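Structural protein ORF131 (Acidianus two-tailed virus, PDB 3FAJ) is a virion structural protein of an archaeal virus, a compact, mostly helical member of the ORF131/RIP family that probably binds DNA. Local coordinates at residues Asn62-Arg65 with Thr71-Ala74; Met41-Gln46 with Gln108-Pro113; Lys37-Phe42 with Gln117-Leu122; Gly29-Gly34 with Ala57-Asn62. All blocks are in the same frame, centred on the assembly; numbering follows the deposited sequence.

Interaction 1 (Asn62-Arg65 with Thr71-Ala74)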
loop_
_atom_site.group_PDB
_atom_site.type_symbol
_atom_site.label_atom_id
_atom_site.label_comp_id
_atom_site.label_asym_id
_atom_site.label_seq_id
_atom_site.Cartn_x
_atom_site.Cartn_y
_atom_site.Cartn_z
ATOM N N ASN A 62 -8.106 8.572 2.487
ATOM C CA ASN A 62 -7.703 9.523 3.537
ATOM C C ASN A 62 -6.720 10.555 2.946
ATOM O O ASN A 62 -6.861 11.771 3.172
ATOM C CB ASN A 62 -6.988 8.795 4.677
ATOM C CG ASN A 62 -7.921 7.992 5.567
ATOM O OD1 ASN A 62 -9.109 8.286 5.696
ATOM N ND2 ASN A 62 -7.357 6.978 6.219
ATOM N N ALA A 63 -5.738 10.050 2.199
ATOM C CA ALA A 63 -4.743 10.885 1.507
ATOM C C ALA A 63 -5.417 11.857 0.532
ATOM O O ALA A 63 -5.105 13.036 0.537
ATOM C CB ALA A 63 -3.688 9.994 0.783
ATOM N N ARG A 64 -6.360 11.361 -0.277
ATOM C CA ARG A 64 -7.104 12.204 -1.199
ATOM C C ARG A 64 -7.820 13.344 -0.448
ATOM O O ARG A 64 -7.703 14.520 -0.814
ATOM C CB ARG A 64 -8.091 11.340 -1.992
ATOM C CG ARG A 64 -8.732 12.032 -3.183
ATOM C CD ARG A 64 -9.659 11.083 -3.932
ATOM N NE ARG A 64 -10.667 10.472 -3.060
ATOM C CZ ARG A 64 -11.753 11.094 -2.600
ATOM N NH1 ARG A 64 -12.005 12.365 -2.911
ATOM N NH2 ARG A 64 -12.600 10.437 -1.818
ATOM N N ARG A 65 -8.526 12.994 0.618
ATOM C CA ARG A 65 -9.297 13.977 1.389
ATOM C C ARG A 65 -8.398 15.064 1.980
ATOM O O ARG A 65 -8.789 16.226 2.047
ATOM C CB ARG A 65 -10.096 13.277 2.478
ATOM C CG ARG A 65 -11.316 12.511 1.930
ATOM C CD ARG A 65 -12.218 12.005 3.040
ATOM N NE ARG A 65 -11.665 10.844 3.739
ATOM C CZ ARG A 65 -11.915 9.580 3.410
ATOM N NH1 ARG A 65 -12.708 9.288 2.377
ATOM N NH2 ARG A 65 -11.370 8.602 4.115
ATOM N N THR A 71 1.019 10.742 -2.192
ATOM C CA THR A 71 0.741 9.591 -1.338
ATOM C C THR A 71 -0.447 8.784 -1.886
ATOM O O THR A 71 -0.380 7.543 -2.002
ATOM C CB THR A 71 0.460 10.060 0.131
ATOM O OG1 THR A 71 1.686 10.559 0.696
ATOM C CG2 THR A 71 -0.065 8.890 0.989
ATOM N N LYS A 72 -1.510 9.493 -2.247
ATOM C CA LYS A 72 -2.680 8.876 -2.885
ATOM C C LYS A 72 -2.222 8.083 -4.100
ATOM O O LYS A 72 -2.596 6.909 -4.266
ATOM C CB LYS A 72 -3.685 9.956 -3.284
ATOM C CG LYS A 72 -4.864 9.477 -4.139
ATOM C CD LYS A 72 -5.609 10.669 -4.739
ATOM C CE LYS A 72 -4.874 11.284 -5.968
ATOM N NZ LYS A 72 -5.665 12.438 -6.525
ATOM N N GLU A 73 -1.414 8.717 -4.953
ATOM C CA GLU A 73 -1.010 8.066 -6.209
ATOM C C GLU A 73 -0.106 6.857 -5.973
ATOM O O GLU A 73 -0.255 5.830 -6.659
ATOM C CB GLU A 73 -0.358 9.082 -7.136
ATOM C CG GLU A 73 -1.388 10.139 -7.627
ATOM C CD GLU A 73 -0.765 11.288 -8.398
ATOM O OE1 GLU A 73 0.458 11.522 -8.270
ATOM O OE2 GLU A 73 -1.518 11.966 -9.132
ATOM N N ALA A 74 0.796 6.948 -4.991
ATOM C CA ALA A 74 1.665 5.804 -4.702
ATOM C C ALA A 74 0.861 4.601 -4.219
ATOM O O ALA A 74 1.101 3.466 -4.676
ATOM C CB ALA A 74 2.802 6.181 -3.700
#
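The contact between Ala63 and Arg64 on one helix and Thr71 and Lys72 on the next is apolar in its side-chain contacts. At its centre the Ala63 methyl points toward the facing helix, where CB lies 3.8 Å from Thr71 CG2 and 4.1 Å from Lys72 CB. With so small a side chain here, the backbones come close: the CA atoms of Ala63 and Lys72 are 5.3 Å apart. In Thr71, chi1 of -69° sets OG1 beside the backbone N and CG2 anti to it, toward Ala63; OG1 is hydrogen-bonded to Asn131 ND2.

A second apolar patch is made by the stems of two long cationic side chains. In the modelled conformer of Arg64, its CG is touched at 3.7 Å by Lys72 CD, at the bend of the lysine chain (chi3 78°), the two chains running at a slant to each other.

Among the polar groups, Arg65 NH2 donates to Asn62 OD1 at 2.8 Å within segment 62-65. Close packing of helix 51-66 on helix 69-86, joined by a short turn as a helical hairpin, thus rests here on methyl and methylene groups, and the like charges lie apart in this conformer.

Interaction 2 (Met41-Gln46 with Gln108-Pro113)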
loop_
_atom_site.group_PDB
_atom_site.type_symbol
_atom_site.label_atom_id
_atom_site.label_comp_id
_atom_site.label_asym_id
_atom_site.label_seq_id
_atom_site.Cartn_x
_atom_site.Cartn_y
_atom_site.Cartn_z
ATOM N N MET A 41 2.361 -5.921 6.800
ATOM C CA MET A 41 1.469 -7.052 7.162
ATOM C C MET A 41 1.168 -7.920 5.934
ATOM O O MET A 41 1.112 -9.160 6.028
ATOM C CB MET A 41 0.176 -6.512 7.756
ATOM C CG MET A 41 0.386 -5.814 9.083
ATOM S SD MET A 41 -1.207 -5.306 9.756
ATOM C CE MET A 41 -1.867 -4.199 8.591
ATOM N N PHE A 42 0.970 -7.273 4.790
ATOM C CA PHE A 42 0.768 -7.966 3.514
ATOM C C PHE A 42 1.962 -8.889 3.235
ATOM O O PHE A 42 1.788 -10.080 2.926
ATOM C CB PHE A 42 0.593 -6.924 2.392
ATOM C CG PHE A 42 0.836 -7.461 1.011
ATOM C CD1 PHE A 42 -0.074 -8.342 0.415
ATOM C CD2 PHE A 42 1.980 -7.073 0.301
ATOM C CE1 PHE A 42 0.155 -8.845 -0.889
ATOM C CE2 PHE A 42 2.200 -7.550 -1.001
ATOM C CZ PHE A 42 1.289 -8.437 -1.591
ATOM N N GLU A 43 3.168 -8.348 3.379
ATOM C CA GLU A 43 4.382 -9.118 3.047
ATOM C C GLU A 43 4.626 -10.249 4.023
ATOM O O GLU A 43 5.256 -11.262 3.666
ATOM C CB GLU A 43 5.594 -8.212 3.039
ATOM C CG GLU A 43 5.520 -7.165 1.927
ATOM C CD GLU A 43 6.728 -6.262 1.915
ATOM O OE1 GLU A 43 7.768 -6.642 2.504
ATOM O OE2 GLU A 43 6.661 -5.190 1.312
ATOM N N ASN A 44 4.160 -10.070 5.258
ATOM C CA ASN A 44 4.312 -11.095 6.295
ATOM C C ASN A 44 3.287 -12.204 6.210
ATOM O O ASN A 44 3.348 -13.153 6.960
ATOM C CB ASN A 44 4.168 -10.476 7.682
ATOM C CG ASN A 44 5.364 -9.642 8.077
ATOM O OD1 ASN A 44 6.438 -9.780 7.502
ATOM N ND2 ASN A 44 5.188 -8.798 9.095
ATOM N N GLY A 45 2.322 -12.053 5.311
ATOM C CA GLY A 45 1.271 -13.042 5.194
ATOM C C GLY A 45 0.162 -12.841 6.204
ATOM O O GLY A 45 -0.720 -13.673 6.310
ATOM N N GLN A 46 0.154 -11.824 6.872
ATOM C CA GLN A 46 -0.770 -11.523 7.963
ATOM C C GLN A 46 -2.158 -11.130 7.457
ATOM O O GLN A 46 -3.156 -11.296 8.161
ATOM C CB GLN A 46 -0.225 -10.394 8.841
ATOM C CG GLN A 46 1.032 -10.763 9.624
ATOM C CD GLN A 46 1.557 -9.576 10.415
ATOM O OE1 GLN A 46 1.296 -8.426 10.043
ATOM N NE2 GLN A 46 2.241 -9.861 11.556
ATOM N N GLN A 108 6.183 -12.136 -6.131
ATOM C CA GLN A 108 6.112 -11.369 -7.387
ATOM C C GLN A 108 6.025 -9.875 -7.086
ATOM O O GLN A 108 6.810 -9.068 -7.614
ATOM C CB GLN A 108 4.899 -11.820 -8.190
ATOM C CG GLN A 108 4.647 -11.036 -9.466
ATOM C CD GLN A 108 3.380 -11.477 -10.165
ATOM O OE1 GLN A 108 2.917 -12.607 -9.985
ATOM N NE2 GLN A 108 2.807 -10.587 -10.966
ATOM N N VAL A 109 5.092 -9.513 -6.211
ATOM C CA VAL A 109 4.877 -8.087 -5.866
ATOM C C VAL A 109 6.113 -7.455 -5.219
ATOM O O VAL A 109 6.580 -6.390 -5.652
ATOM C CB VAL A 109 3.596 -7.904 -5.001
ATOM C CG1 VAL A 109 3.450 -6.453 -4.543
ATOM C CG2 VAL A 109 2.354 -8.319 -5.815
ATOM N N THR A 110 6.665 -8.117 -4.205
ATOM C CA THR A 110 7.806 -7.558 -3.468
ATOM C C THR A 110 9.070 -7.457 -4.327
ATOM O O THR A 110 9.939 -6.612 -4.063
ATOM C CB THR A 110 8.097 -8.325 -2.161
ATOM O OG1 THR A 110 8.368 -9.688 -2.444
ATOM C CG2 THR A 110 6.899 -8.243 -1.216
ATOM N N SER A 111 9.142 -8.284 -5.371
ATOM C CA SER A 111 10.268 -8.277 -6.317
ATOM C C SER A 111 10.122 -7.228 -7.416
ATOM O O SER A 111 11.062 -6.972 -8.173
ATOM C CB SER A 111 10.420 -9.650 -6.964
ATOM O OG SER A 111 10.947 -10.587 -6.056
ATOM N N ASN A 112 8.934 -6.639 -7.518
ATOM C CA ASN A 112 8.647 -5.640 -8.553
ATOM C C ASN A 112 9.319 -4.302 -8.199
ATOM O O ASN A 112 9.011 -3.706 -7.173
ATOM C CB ASN A 112 7.126 -5.484 -8.697
ATOM C CG ASN A 112 6.710 -4.538 -9.822
ATOM O OD1 ASN A 112 7.413 -3.589 -10.149
ATOM N ND2 ASN A 112 5.517 -4.785 -10.394
ATOM N N PRO A 113 10.248 -3.817 -9.044
ATOM C CA PRO A 113 10.916 -2.565 -8.664
ATOM C C PRO A 113 9.967 -1.378 -8.454
ATOM O O PRO A 113 10.234 -0.532 -7.608
ATOM C CB PRO A 113 11.894 -2.313 -9.838
ATOM C CG PRO A 113 12.096 -3.668 -10.450
ATOM C CD PRO A 113 10.744 -4.324 -10.339
#
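Phe42 and Val109 meet with the far end of the ring against one branch of the valine: CE2 is 3.9 Å from Val109 CG1, and CZ lies 4.2 Å from both CB and CG1. The methyl approaches the ring obliquely. Phe42 CG is swung away from the backbone N (chi1 161°), which carries the ring out toward helix 103-111. Ile82 and Ala85 of helix 69-86 and Tyr115 of helix 113-123 also touch this pair, so these two side chains belong to the interior of the helical bundle, near the C-terminal ends of both helices. Segment 41-46 leaves its helix through a Schellman motif at Gly45, whose phi is 83°, with Gln46 N bonded back to Met41 O.

Beside the ring, Thr110 offers its methyl to the stem of Glu43, CG2 lying 3.6 Å from CG and 3.7 Å from CD. Past the methyl, Glu43 OE2 is hydrogen-bonded to Tyr115 OH. Thr110 places OG1 between its backbone N and carbonyl carbon (chi1 59°), and from there the hydroxyl bonds to Ile106 O, one turn earlier in the same helix.

Interaction 3 (Lys37-Phe42 with Gln117-Leu122); sequences KILDMF and QAKAFL
Asp40 and Lys119 form a salt bridge between helix 31-43 and helix 113-123 of the helical bundle, with Lys119 NZ donating to Asp40 OD1 at 3.0 Å. The ammonium meets this oxygen nearly in line with its C-O bond, and the two side chains cross at about a right angle. Lys119 gets there by running straight out from its helix and then bending at the last torsion (chi4 -80°), which turns NZ toward the carboxylate and leaves CE close by, 3.2 Å from the same OD1. Lys119 also touches Glu43, one turn further along helix 31-43.

Further in, the aliphatic part of Lys119 lies alongside Leu39, the two chains running past each other in opposite senses. Leu39 CB is 4.0 Å from Lys119 CE, and Leu39 CD1 is at the same distance from Lys119 CG. Deeper still, Leu39 CD1 reaches Leu122 CD1 at 4.4 Å, a looser apolar touch on the buried side. Ile78 of helix 69-86 packs against Leu39 as well.

The local helix axes approach to 11.2 Å, with an angle of 139° between their directions, roughly antiparallel but well splayed. At this separation the long lysine bridges the gap: its methylenes extend the leucine packing outward, and the nearby carboxylates of Asp40 and Glu43 probably favour its charged form, with the ammonium at the partly exposed margin of the interface.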
loop_
_atom_site.group_PDB
_atom_site.type_symbol
_atom_site.label_atom_id
_atom_site.label_comp_id
_atom_site.label_asym_id
_atom_site.label_seq_id
_atom_site.Cartn_x
_atom_site.Cartn_y
_atom_site.Cartn_z
ATOM N N LYS A 37 2.513 0.286 7.113
ATOM C CA LYS A 37 2.186 -0.740 8.109
ATOM C C LYS A 37 1.353 -1.854 7.473
ATOM O O LYS A 37 1.622 -3.040 7.709
ATOM C CB LYS A 37 1.475 -0.132 9.315
ATOM C CG LYS A 37 2.426 0.623 10.214
ATOM C CD LYS A 37 1.678 1.367 11.272
ATOM C CE LYS A 37 2.639 2.243 12.032
ATOM N NZ LYS A 37 1.888 3.262 12.779
ATOM N N ILE A 38 0.362 -1.482 6.669
ATOM C CA ILE A 38 -0.485 -2.445 5.946
ATOM C C ILE A 38 0.396 -3.270 4.998
ATOM O O ILE A 38 0.289 -4.507 4.943
ATOM C CB ILE A 38 -1.644 -1.754 5.176
ATOM C CG1 ILE A 38 -2.670 -1.157 6.148
ATOM C CG2 ILE A 38 -2.332 -2.740 4.175
ATOM C CD1 ILE A 38 -3.541 -0.024 5.533
ATOM N N LEU A 39 1.280 -2.585 4.283
ATOM C CA LEU A 39 2.186 -3.284 3.337
ATOM C C LEU A 39 3.099 -4.300 4.054
ATOM O O LEU A 39 3.325 -5.413 3.544
ATOM C CB LEU A 39 3.002 -2.295 2.512
ATOM C CG LEU A 39 2.135 -1.456 1.559
ATOM C CD1 LEU A 39 3.027 -0.398 0.913
ATOM C CD2 LEU A 39 1.434 -2.341 0.499
ATOM N N ASP A 40 3.616 -3.934 5.218
ATOM C CA ASP A 40 4.426 -4.874 6.008
ATOM C C ASP A 40 3.623 -6.120 6.413
ATOM O O ASP A 40 4.139 -7.247 6.402
ATOM C CB ASP A 40 5.007 -4.172 7.243
ATOM C CG ASP A 40 6.134 -3.205 6.903
ATOM O OD1 ASP A 40 6.687 -3.257 5.777
ATOM O OD2 ASP A 40 6.473 -2.391 7.791
ATOM N N MET A 41 2.361 -5.921 6.800
ATOM C CA MET A 41 1.469 -7.052 7.162
ATOM C C MET A 41 1.168 -7.920 5.934
ATOM O O MET A 41 1.112 -9.160 6.028
ATOM C CB MET A 41 0.176 -6.512 7.756
ATOM C CG MET A 41 0.386 -5.814 9.083
ATOM S SD MET A 41 -1.207 -5.306 9.756
ATOM C CE MET A 41 -1.867 -4.199 8.591
ATOM N N PHE A 42 0.970 -7.273 4.790
ATOM C CA PHE A 42 0.768 -7.966 3.514
ATOM C C PHE A 42 1.962 -8.889 3.235
ATOM O O PHE A 42 1.788 -10.080 2.926
ATOM C CB PHE A 42 0.593 -6.924 2.392
ATOM C CG PHE A 42 0.836 -7.461 1.011
ATOM C CD1 PHE A 42 -0.074 -8.342 0.415
ATOM C CD2 PHE A 42 1.980 -7.073 0.301
ATOM C CE1 PHE A 42 0.155 -8.845 -0.889
ATOM C CE2 PHE A 42 2.200 -7.550 -1.001
ATOM C CZ PHE A 42 1.289 -8.437 -1.591
ATOM N N GLN A 117 9.851 0.863 -5.080
ATOM C CA GLN A 117 9.981 2.328 -5.135
ATOM C C GLN A 117 8.810 2.997 -4.420
ATOM O O GLN A 117 9.005 3.958 -3.659
ATOM C CB GLN A 117 10.002 2.818 -6.571
ATOM C CG GLN A 117 11.241 2.578 -7.346
ATOM C CD GLN A 117 11.078 3.131 -8.744
ATOM O OE1 GLN A 117 9.956 3.446 -9.160
ATOM N NE2 GLN A 117 12.179 3.299 -9.457
ATOM N N ALA A 118 7.593 2.501 -4.682
ATOM C CA ALA A 118 6.394 3.114 -4.120
ATOM C C ALA A 118 6.387 2.961 -2.597
ATOM O O ALA A 118 6.115 3.912 -1.861
ATOM C CB ALA A 118 5.116 2.505 -4.749
ATOM N N LYS A 119 6.756 1.769 -2.116
ATOM C CA LYS A 119 6.791 1.521 -0.677
ATOM C C LYS A 119 7.848 2.404 -0.000
ATOM O O LYS A 119 7.586 3.009 1.037
ATOM C CB LYS A 119 7.016 0.023 -0.393
ATOM C CG LYS A 119 7.009 -0.302 1.104
ATOM C CD LYS A 119 7.107 -1.805 1.305
ATOM C CE LYS A 119 6.955 -2.141 2.784
ATOM N NZ LYS A 119 8.189 -1.935 3.570
ATOM N N ALA A 120 9.028 2.513 -0.612
ATOM C CA ALA A 120 10.088 3.381 -0.071
ATOM C C ALA A 120 9.634 4.841 -0.032
ATOM O O ALA A 120 9.980 5.582 0.889
ATOM C CB ALA A 120 11.325 3.265 -0.905
ATOM N N PHE A 121 8.910 5.254 -1.059
ATOM C CA PHE A 121 8.405 6.628 -1.137
ATOM C C PHE A 121 7.447 6.887 0.015
ATOM O O PHE A 121 7.524 7.916 0.686
ATOM C CB PHE A 121 7.719 6.866 -2.486
ATOM C CG PHE A 121 7.095 8.225 -2.614
ATOM C CD1 PHE A 121 7.898 9.354 -2.778
ATOM C CD2 PHE A 121 5.712 8.377 -2.590
ATOM C CE1 PHE A 121 7.323 10.623 -2.912
ATOM C CE2 PHE A 121 5.124 9.648 -2.706
ATOM C CZ PHE A 121 5.945 10.762 -2.887
ATOM N N LEU A 122 6.556 5.946 0.263
ATOM C CA LEU A 122 5.584 6.102 1.334
ATOM C C LEU A 122 6.257 6.080 2.699
ATOM O O LEU A 122 5.841 6.795 3.612
ATOM C CB LEU A 122 4.528 5.011 1.252
ATOM C CG LEU A 122 3.585 5.159 0.027
ATOM C CD1 LEU A 122 2.850 3.872 -0.121
ATOM C CD2 LEU A 122 2.580 6.318 0.156
#

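Interaction 4 (Gly29-Gly34 with Ala57-Asn62); sequences GDYAGG and AGEEAN
A capped helix start is laid against the C-terminal half of helix 51-66 here, with Tyr31, first residue of helix 31-43, as the main point of contact. Its ring receives Asn62 CB in a CH-pi contact: the carbon is 3.4 Å from the ring centroid and only 7° off the normal. The opposite face is occupied by Gly29 O, 3.5 Å above the plane, so the ring is sandwiched between the loop that precedes its own helix and helix 51-66. Beyond the ring, a water bridges the helices, 3.0 Å from Tyr31 OH and donating to Asn62 O at 2.8 Å.

The start of helix 31-43 is set by Asp30 at the N-cap, where OD1 accepts from Gly33 N at 3.0 Å, the N-H arriving from above the carboxylate plane. On its far side Asp30 touches Gln128 and Ile132 of helix 125-132.

Glu59 folds back over this first turn. A bend at chi2 (-58°) brings OE1 to the edge of the Tyr31 ring, near its plane, and to 3.4 Å from Tyr31 CB. Gly34 lies beside the same glutamate, its C atom 4.2 Å from Glu59 CG.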
loop_
_atom_site.group_PDB
_atom_site.type_symbol
_atom_site.label_atom_id
_atom_site.label_comp_id
_atom_site.label_asym_id
_atom_site.label_seq_id
_atom_site.Cartn_x
_atom_site.Cartn_y
_atom_site.Cartn_z
ATOM N N GLY A 29 -2.713 11.654 10.957
ATOM C CA GLY A 29 -2.757 12.087 9.570
ATOM C C GLY A 29 -1.639 11.498 8.730
ATOM O O GLY A 29 -1.476 11.862 7.564
ATOM N N ASP A 30 -0.868 10.577 9.312
ATOM C CA ASP A 30 0.253 9.979 8.585
ATOM C C ASP A 30 -0.231 8.762 7.806
ATOM O O ASP A 30 0.041 7.611 8.167
ATOM C CB ASP A 30 1.409 9.619 9.535
ATOM C CG ASP A 30 2.690 9.232 8.794
ATOM O OD1 ASP A 30 2.688 9.217 7.551
ATOM O OD2 ASP A 30 3.709 8.971 9.489
ATOM N N TYR A 31 -0.951 9.033 6.718
ATOM C CA TYR A 31 -1.566 7.971 5.926
ATOM C C TYR A 31 -0.522 7.149 5.188
ATOM O O TYR A 31 -0.705 5.945 5.011
ATOM C CB TYR A 31 -2.624 8.544 4.964
ATOM C CG TYR A 31 -3.599 9.443 5.676
ATOM C CD1 TYR A 31 -4.264 9.024 6.841
ATOM C CD2 TYR A 31 -3.843 10.737 5.207
ATOM C CE1 TYR A 31 -5.145 9.874 7.524
ATOM C CE2 TYR A 31 -4.731 11.580 5.885
ATOM C CZ TYR A 31 -5.379 11.138 7.026
ATOM O OH TYR A 31 -6.241 11.988 7.693
ATOM N N ALA A 32 0.555 7.811 4.746
ATOM C CA ALA A 32 1.676 7.111 4.138
ATOM C C ALA A 32 2.235 6.050 5.103
ATOM O O ALA A 32 2.422 4.885 4.715
ATOM C CB ALA A 32 2.768 8.125 3.710
ATOM N N GLY A 33 2.493 6.446 6.351
ATOM C CA GLY A 33 2.979 5.506 7.384
ATOM C C GLY A 33 1.991 4.374 7.625
ATOM O O GLY A 33 2.395 3.198 7.784
ATOM N N GLY A 34 0.695 4.716 7.643
ATOM C CA GLY A 34 -0.360 3.715 7.850
ATOM C C GLY A 34 -0.374 2.718 6.692
ATOM O O GLY A 34 -0.543 1.513 6.902
ATOM N N ALA A 57 -6.934 1.015 0.056
ATOM C CA ALA A 57 -7.856 1.962 -0.562
ATOM C C ALA A 57 -8.352 2.998 0.465
ATOM O O ALA A 57 -8.529 4.183 0.132
ATOM C CB ALA A 57 -9.037 1.217 -1.198
ATOM N N GLY A 58 -8.562 2.545 1.701
ATOM C CA GLY A 58 -8.978 3.425 2.809
ATOM C C GLY A 58 -7.929 4.503 3.068
ATOM O O GLY A 58 -8.269 5.676 3.265
ATOM N N GLU A 59 -6.614 4.043 3.070
ATOM C CA GLU A 59 -5.570 5.073 3.245
ATOM C C GLU A 59 -5.541 5.992 2.032
ATOM O O GLU A 59 -5.337 7.213 2.152
ATOM C CB GLU A 59 -4.193 4.437 3.461
ATOM C CG GLU A 59 -4.041 3.619 4.761
ATOM C CD GLU A 59 -4.319 4.407 6.030
ATOM O OE1 GLU A 59 -3.919 5.588 6.133
ATOM O OE2 GLU A 59 -4.981 3.836 6.931
ATOM N N GLU A 60 -5.602 5.449 0.919
ATOM C CA GLU A 60 -5.647 6.249 -0.302
ATOM C C GLU A 60 -6.788 7.276 -0.244
ATOM O O GLU A 60 -6.603 8.448 -0.599
ATOM C CB GLU A 60 -5.835 5.309 -1.505
ATOM C CG GLU A 60 -5.831 5.980 -2.841
ATOM C CD GLU A 60 -5.973 4.972 -3.959
ATOM O OE1 GLU A 60 -6.112 3.756 -3.661
ATOM O OE2 GLU A 60 -5.986 5.426 -5.124
ATOM N N ALA A 61 -7.961 6.973 0.200
ATOM C CA ALA A 61 -9.057 7.933 0.335
ATOM C C ALA A 61 -8.720 8.991 1.377
ATOM O O ALA A 61 -9.034 10.161 1.185
ATOM C CB ALA A 61 -10.368 7.224 0.703
ATOM N N ASN A 62 -8.106 8.572 2.487
ATOM C CA ASN A 62 -7.703 9.523 3.537
ATOM C C ASN A 62 -6.720 10.555 2.946
ATOM O O ASN A 62 -6.861 11.771 3.172
ATOM C CB ASN A 62 -6.988 8.795 4.677
ATOM C CG ASN A 62 -7.921 7.992 5.567
ATOM O OD1 ASN A 62 -9.109 8.286 5.696
ATOM N ND2 ASN A 62 -7.357 6.978 6.219
HETATM O O HOH W 1 -8.106 12.786 5.426
#

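In the fold
Helix 31-43 ties three contacts together: its first turn makes interaction 4, its middle interaction 3 and its C-terminal end interaction 2. Interactions 2 and 3 have centres 9 Å apart and touch where Glu43 OE2 comes within 3.4 Å of Lys119 CE. Interactions 1 and 4, centred 6 Å apart, share Asn62, and the Tyr31 ring reaches Ala63 N through CD2 at 3.6 Å. Interaction 3 also meets interaction 1, with Leu122 CD2 3.8 Å from Thr71 CG2. Interactions 1 and 2 lie on opposite sides of the chain's centre, their own centres 20 Å apart, so the contacts run along the length of one helical bundle.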